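Local atomic coordinates of oxidoreductase, zinc-binding dehydrogenase family (PDB entry 5K1S), a protein that acts as a medium-chain, zinc-binding reductase in the alternative de novo biosynthesis of isovaleryl coenzyme A in Myxococcus xanthus. Residues M107-G110 with D111-L114; G194-G197 with L198-Q202; T170-T174 with V175-G179. All coordinates share one frame; numbering follows the deposited sequence.

Contact 1 (M107-G110 with D111-L114); sequences MSCG and DCAL. With ZN (zinc ion), chain E.
Cys109 and Cys112, three residues apart round a tight turn, share a zinc ion, each giving it one sulfur. The thiolate of Cys109 lies between its own backbone N and carbonyl carbon (chi1 75°), which swings it over the chain that follows, and its SG stands 2.3 Å from the zinc. From the same position SG faces two backbone N-H groups of the turn: Asp111 N is 3.3 Å from Cys109 SG on a nearly straight line (170° at the hydrogen), and Cys112 N lies 3.5 Å from Cys109 SG. The exact place of this sulfur is less certain than that of its neighbours, so the lengths of these N-H...S bonds are approximate, but together they would probably spread some of the thiolate's negative charge into the turn.

This is half of a four-cysteine zinc site, completed by Cys115 and Cys123, in the lobe that in zinc-binding alcohol dehydrogenase relatives carries the structural, non-catalytic metal.

Gly110 carries the chain round the bend with a positive phi, a conformation that suits a residue lacking a side chain. Just beyond it, Asp111 is exposed at the surface and takes part through its backbone N, its carboxylate making no bond to Gly110 O. Cys112 then returns to the metal, its SG 2.3 Å from the zinc and 3.8 Å from Cys109 SG. The two sulfurs subtend about 111° at the zinc, close to tetrahedral, while Cys112 SG also caps the start of helix 113-116.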
loop_
_atom_site.group_PDB
_atom_site.type_symbol
_atom_site.label_atom_id
_atom_site.label_comp_id
_atom_site.label_asym_id
_atom_site.label_seq_id
_atom_site.Cartn_x
_atom_site.Cartn_y
_atom_site.Cartn_z
ATOM N N MET A 107 -21.639 -0.486 9.554
ATOM C CA MET A 107 -22.040 -1.877 9.659
ATOM C C MET A 107 -21.249 -2.738 8.678
ATOM O O MET A 107 -20.400 -2.258 7.923
ATOM C CB MET A 107 -23.543 -2.016 9.410
ATOM C CG MET A 107 -24.415 -1.575 10.573
ATOM S SD MET A 107 -24.029 -2.448 12.103
ATOM C CE MET A 107 -24.336 -4.147 11.625
ATOM N N SER A 108 -21.539 -4.037 8.696
ATOM C CA SER A 108 -20.874 -5.006 7.834
ATOM C C SER A 108 -21.753 -6.247 7.778
ATOM O O SER A 108 -22.183 -6.744 8.822
ATOM C CB SER A 108 -19.477 -5.343 8.366
ATOM O OG SER A 108 -18.840 -6.313 7.557
ATOM N N CYS A 109 -22.021 -6.740 6.567
ATOM C CA CYS A 109 -22.990 -7.822 6.413
ATOM C C CYS A 109 -22.515 -9.091 7.111
ATOM O O CYS A 109 -23.282 -9.745 7.827
ATOM C CB CYS A 109 -23.259 -8.084 4.932
ATOM S SG CYS A 109 -21.941 -8.953 4.054
ATOM N N GLY A 110 -21.251 -9.457 6.912
ATOM C CA GLY A 110 -20.681 -10.628 7.544
ATOM C C GLY A 110 -20.703 -11.885 6.703
ATOM O O GLY A 110 -20.214 -12.923 7.165
ATOM N N ASP A 111 -21.243 -11.828 5.485
ATOM C CA ASP A 111 -21.413 -13.008 4.648
ATOM C C ASP A 111 -20.628 -12.964 3.347
ATOM O O ASP A 111 -20.277 -14.025 2.824
ATOM C CB ASP A 111 -22.900 -13.209 4.315
ATOM C CG ASP A 111 -23.744 -13.449 5.549
ATOM O OD1 ASP A 111 -23.244 -14.092 6.496
ATOM O OD2 ASP A 111 -24.907 -12.992 5.575
ATOM N N CYS A 112 -20.348 -11.782 2.807
ATOM C CA CYS A 112 -19.610 -11.697 1.559
ATOM C C CYS A 112 -18.160 -12.131 1.765
ATOM O O CYS A 112 -17.662 -12.227 2.890
ATOM C CB CYS A 112 -19.659 -10.274 0.999
ATOM S SG CYS A 112 -18.728 -9.060 1.963
ATOM N N ALA A 113 -17.480 -12.394 0.647
ATOM C CA ALA A 113 -16.092 -12.842 0.706
ATOM C C ALA A 113 -15.249 -11.920 1.579
ATOM O O ALA A 113 -14.490 -12.381 2.440
ATOM C CB ALA A 113 -15.513 -12.918 -0.707
ATOM N N LEU A 114 -15.374 -10.608 1.372
ATOM C CA LEU A 114 -14.560 -9.655 2.120
ATOM C C LEU A 114 -14.779 -9.803 3.619
ATOM O O LEU A 114 -13.819 -9.851 4.397
ATOM C CB LEU A 114 -14.879 -8.233 1.665
ATOM C CG LEU A 114 -14.492 -7.913 0.222
ATOM C CD1 LEU A 114 -15.232 -6.681 -0.268
ATOM C CD2 LEU A 114 -12.989 -7.712 0.115
HETATM ZN ZN ZN E . -19.770 -8.152 3.823
#

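Contact 2 (G194-G197 with L198-Q202); sequences GGVG and LSSVQ
Gly194 and Leu198 begin a local, within-helix contact: residues 194-202 form the N-cap and opening turns of helix 195-206, which follows strand 186-190 in the parallel sheet of the nucleotide-binding domain. The first hydrogen bond runs from Leu198 N to Gly194 O at 2.9 Å and is almost straight (171°). One residue on, Ser199 N reaches Gly195 O only weakly, at 3.4 Å. Val201 N bonds to Gly197 O at 2.8 Å.

The carbonyl of Val196 is gripped twice by the same residue. Ser200 N donates to Val196 O at 2.9 Å, and the hydroxyl joins it from the side chain, Ser200 OG lying 2.9 Å from Val196 O. A chi1 of -60° sets OG beside the backbone N of Ser200 and turns it back along the helix, where it comes in above the carbonyl plane, 44° out of it, instead of along a lone pair. This buried hydroxyl is thereby satisfied within its own helix, and the CG1 methyl of Val196 lies alongside it, 4.0 Å from Ser200 OG.

Ser199 behaves differently: its hydroxyl finds its hydrogen bond with Thr168 of helix 165-178. Ser200 and Val201 face inward on Ile189 of strand 186-190. Gln202 NE2 makes a weak bond to Leu198 O, one turn back, and OE1 takes the N-H of Arg327.

Strand 186-190, this helix and strand 210-215 make a right-handed beta-alpha-beta crossover. The run of glycines at the helix start is characteristic of the glycine-rich turn of Rossmann-type domains, consistent with NADP binding.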
loop_
_atom_site.group_PDB
_atom_site.type_symbol
_atom_site.label_atom_id
_atom_site.label_comp_id
_atom_site.label_asym_id
_atom_site.label_seq_id
_atom_site.Cartn_x
_atom_site.Cartn_y
_atom_site.Cartn_z
ATOM N N GLY A 194 -2.837 14.181 17.540
ATOM C CA GLY A 194 -4.257 13.977 17.368
ATOM C C GLY A 194 -4.782 12.791 18.159
ATOM O O GLY A 194 -4.050 12.071 18.839
ATOM N N GLY A 195 -6.097 12.589 18.053
ATOM C CA GLY A 195 -6.729 11.493 18.771
ATOM C C GLY A 195 -6.233 10.136 18.310
ATOM O O GLY A 195 -5.918 9.265 19.126
ATOM N N VAL A 196 -6.160 9.935 16.993
ATOM C CA VAL A 196 -5.631 8.683 16.462
ATOM C C VAL A 196 -4.151 8.549 16.796
ATOM O O VAL A 196 -3.678 7.468 17.166
ATOM C CB VAL A 196 -5.874 8.601 14.943
ATOM C CG1 VAL A 196 -5.245 7.335 14.363
ATOM C CG2 VAL A 196 -7.363 8.639 14.637
ATOM N N GLY A 197 -3.397 9.642 16.665
ATOM C CA GLY A 197 -1.966 9.574 16.910
ATOM C C GLY A 197 -1.639 9.157 18.329
ATOM O O GLY A 197 -0.832 8.251 18.554
ATOM N N LEU A 198 -2.263 9.812 19.310
ATOM C CA LEU A 198 -1.986 9.490 20.706
ATOM C C LEU A 198 -2.226 8.014 20.991
ATOM O O LEU A 198 -1.422 7.368 21.674
ATOM C CB LEU A 198 -2.844 10.361 21.624
ATOM C CG LEU A 198 -2.491 11.851 21.639
ATOM C CD1 LEU A 198 -3.529 12.635 22.427
ATOM C CD2 LEU A 198 -1.102 12.078 22.217
ATOM N N SER A 199 -3.323 7.458 20.475
ATOM C CA SER A 199 -3.586 6.038 20.680
ATOM C C SER A 199 -2.550 5.179 19.970
ATOM O O SER A 199 -2.112 4.154 20.505
ATOM C CB SER A 199 -4.995 5.690 20.201
ATOM O OG SER A 199 -5.977 6.284 21.032
ATOM N N SER A 200 -2.143 5.583 18.764
ATOM C CA SER A 200 -1.137 4.820 18.032
ATOM C C SER A 200 0.199 4.832 18.763
ATOM O O SER A 200 0.865 3.795 18.871
ATOM C CB SER A 200 -0.982 5.380 16.619
ATOM O OG SER A 200 -2.205 5.313 15.908
ATOM N N VAL A 201 0.611 5.997 19.270
ATOM C CA VAL A 201 1.858 6.092 20.029
ATOM C C VAL A 201 1.860 5.073 21.162
ATOM O O VAL A 201 2.775 4.251 21.287
ATOM C CB VAL A 201 2.058 7.523 20.562
ATOM C CG1 VAL A 201 3.219 7.584 21.556
ATOM C CG2 VAL A 201 2.301 8.487 19.411
ATOM N N GLN A 202 0.829 5.120 22.008
ATOM C CA GLN A 202 0.746 4.188 23.127
ATOM C C GLN A 202 0.750 2.747 22.636
ATOM O O GLN A 202 1.491 1.903 23.153
ATOM C CB GLN A 202 -0.516 4.462 23.946
ATOM C CG GLN A 202 -0.598 5.859 24.531
ATOM C CD GLN A 202 -1.874 6.075 25.315
ATOM O OE1 GLN A 202 -1.954 5.739 26.497
ATOM N NE2 GLN A 202 -2.887 6.631 24.659
#

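Contact 3 (T170-T174 with V175-G179); sequences TAVHT and VRTRG
His173 and Arg178 lie side by side on helix 165-178, the CG of Arg178 covering one face of the imidazole at 3.9 Å from the ring centroid, a CH-pi contact offset toward the rim. The ring reaches that place with CG anti to the backbone N (chi1 -172°), while the arginine chain bends at chi2 and chi3. Both ring nitrogens have carboxylate partners: ND1 bonds to Glu313, which also takes the hydroxyl of Thr177, and NE2 to Glu300 of the second subunit.

On the buried side Ala171 and Val175 face Ser199, Ser200 and Leu203 of helix 195-206, though Ala171 CB and Val175 CG2 only just touch, at 4.5 Å. By contrast, Thr177 is exposed and Arg176 partly so, its extended chain running past Leu203 to a salt bridge with Glu316.

Toward its C-terminal end the helix widens. Val172 O accepts an ordinary alpha-type bond from Arg176 N at 2.9 Å and a second bond from Thr177 N at 3.1 Å. Arg178 N then bonds to His173 O at 2.9 Å and Gly179 N to Thr174 O at 2.7 Å. The bonds of Thr177, Arg178 and Gly179, each to the fifth residue back, are the signature of pi-type turns.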
loop_
_atom_site.group_PDB
_atom_site.type_symbol
_atom_site.label_atom_id
_atom_site.label_comp_id
_atom_site.label_asym_id
_atom_site.label_seq_id
_atom_site.Cartn_x
_atom_site.Cartn_y
_atom_site.Cartn_z
ATOM N N THR A 170 -9.318 2.823 15.688
ATOM C CA THR A 170 -8.576 3.003 14.446
ATOM C C THR A 170 -7.114 2.617 14.623
ATOM O O THR A 170 -6.499 2.049 13.714
ATOM C CB THR A 170 -8.693 4.451 13.976
ATOM O OG1 THR A 170 -10.077 4.797 13.832
ATOM C CG2 THR A 170 -7.979 4.648 12.641
ATOM N N ALA A 171 -6.540 2.921 15.790
ATOM C CA ALA A 171 -5.142 2.586 16.038
ATOM C C ALA A 171 -4.911 1.083 15.954
ATOM O O ALA A 171 -3.933 0.632 15.347
ATOM C CB ALA A 171 -4.710 3.119 17.403
ATOM N N VAL A 172 -5.799 0.290 16.558
ATOM C CA VAL A 172 -5.668 -1.163 16.482
ATOM C C VAL A 172 -5.668 -1.614 15.027
ATOM O O VAL A 172 -4.804 -2.386 14.596
ATOM C CB VAL A 172 -6.790 -1.847 17.286
ATOM C CG1 VAL A 172 -6.778 -3.360 17.061
ATOM C CG2 VAL A 172 -6.645 -1.534 18.771
ATOM N N HIS A 173 -6.644 -1.141 14.250
ATOM C CA HIS A 173 -6.713 -1.514 12.842
ATOM C C HIS A 173 -5.449 -1.096 12.100
ATOM O O HIS A 173 -4.922 -1.853 11.276
ATOM C CB HIS A 173 -7.950 -0.882 12.200
ATOM C CG HIS A 173 -8.221 -1.362 10.809
ATOM N ND1 HIS A 173 -8.235 -2.698 10.470
ATOM C CD2 HIS A 173 -8.494 -0.683 9.669
ATOM C CE1 HIS A 173 -8.502 -2.821 9.182
ATOM N NE2 HIS A 173 -8.664 -1.613 8.673
ATOM N N THR A 174 -4.940 0.104 12.390
ATOM C CA THR A 174 -3.767 0.624 11.693
ATOM C C THR A 174 -2.486 -0.041 12.183
ATOM O O THR A 174 -1.708 -0.573 11.384
ATOM C CB THR A 174 -3.678 2.140 11.888
ATOM O OG1 THR A 174 -4.899 2.754 11.458
ATOM C CG2 THR A 174 -2.513 2.723 11.097
ATOM N N VAL A 175 -2.252 -0.012 13.495
ATOM C CA VAL A 175 -0.982 -0.474 14.046
ATOM C C VAL A 175 -0.860 -1.989 13.928
ATOM O O VAL A 175 0.197 -2.510 13.553
ATOM C CB VAL A 175 -0.847 -0.007 15.507
ATOM C CG1 VAL A 175 0.457 -0.502 16.124
ATOM C CG2 VAL A 175 -0.936 1.513 15.591
ATOM N N ARG A 176 -1.928 -2.719 14.247
ATOM C CA ARG A 176 -1.866 -4.172 14.376
ATOM C C ARG A 176 -2.392 -4.896 13.143
ATOM O O ARG A 176 -1.636 -5.580 12.446
ATOM C CB ARG A 176 -2.659 -4.616 15.609
ATOM C CG ARG A 176 -2.003 -4.265 16.912
ATOM C CD ARG A 176 -2.749 -4.912 18.048
ATOM N NE ARG A 176 -2.137 -4.623 19.339
ATOM C CZ ARG A 176 -2.670 -4.968 20.507
ATOM N NH1 ARG A 176 -3.831 -5.611 20.545
ATOM N NH2 ARG A 176 -2.044 -4.666 21.636
ATOM N N THR A 177 -3.691 -4.767 12.870
ATOM C CA THR A 177 -4.314 -5.553 11.812
ATOM C C THR A 177 -3.625 -5.313 10.474
ATOM O O THR A 177 -3.251 -6.261 9.774
ATOM C CB THR A 177 -5.803 -5.213 11.720
ATOM O OG1 THR A 177 -6.321 -4.959 13.033
ATOM C CG2 THR A 177 -6.568 -6.361 11.093
ATOM N N ARG A 178 -3.439 -4.047 10.106
ATOM C CA ARG A 178 -2.830 -3.696 8.829
ATOM C C ARG A 178 -1.321 -3.513 8.948
ATOM O O ARG A 178 -0.558 -4.102 8.176
ATOM C CB ARG A 178 -3.480 -2.422 8.283
ATOM C CG ARG A 178 -4.972 -2.559 8.012
ATOM C CD ARG A 178 -5.234 -3.415 6.786
ATOM N NE ARG A 178 -4.716 -2.790 5.575
ATOM C CZ ARG A 178 -4.588 -3.406 4.406
ATOM N NH1 ARG A 178 -4.935 -4.679 4.277
ATOM N NH2 ARG A 178 -4.106 -2.747 3.362
ATOM N N GLY A 179 -0.874 -2.703 9.910
ATOM C CA GLY A 179 0.548 -2.433 10.035
ATOM C C GLY A 179 1.344 -3.644 10.484
ATOM O O GLY A 179 2.474 -3.854 10.037
#

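In the fold
Contacts 2 and 3 lie on packed helices, their centres about 11 Å apart. Ala171 makes the two shortest of the contacts, its CB 3.6 Å from Ser200 OG and 3.8 Å from Ser199 CB, while Val175 CG2 meets Ser200 CB at 4.0 Å and Val196 CG1 meets Thr170 CG2 at 4.2 Å. Contact 1 stands apart at the four-cysteine zinc, its centre about 19 Å from that of contact 3 and 28 Å from that of contact 2. The other zinc, held by Cys57, His79 and Cys166 and probably matching the catalytic metal of related alcohol dehydrogenases, is about 8 Å from the Val196 side chain, and the Cys166 side chain, on contact 3's helix, about 6 Å.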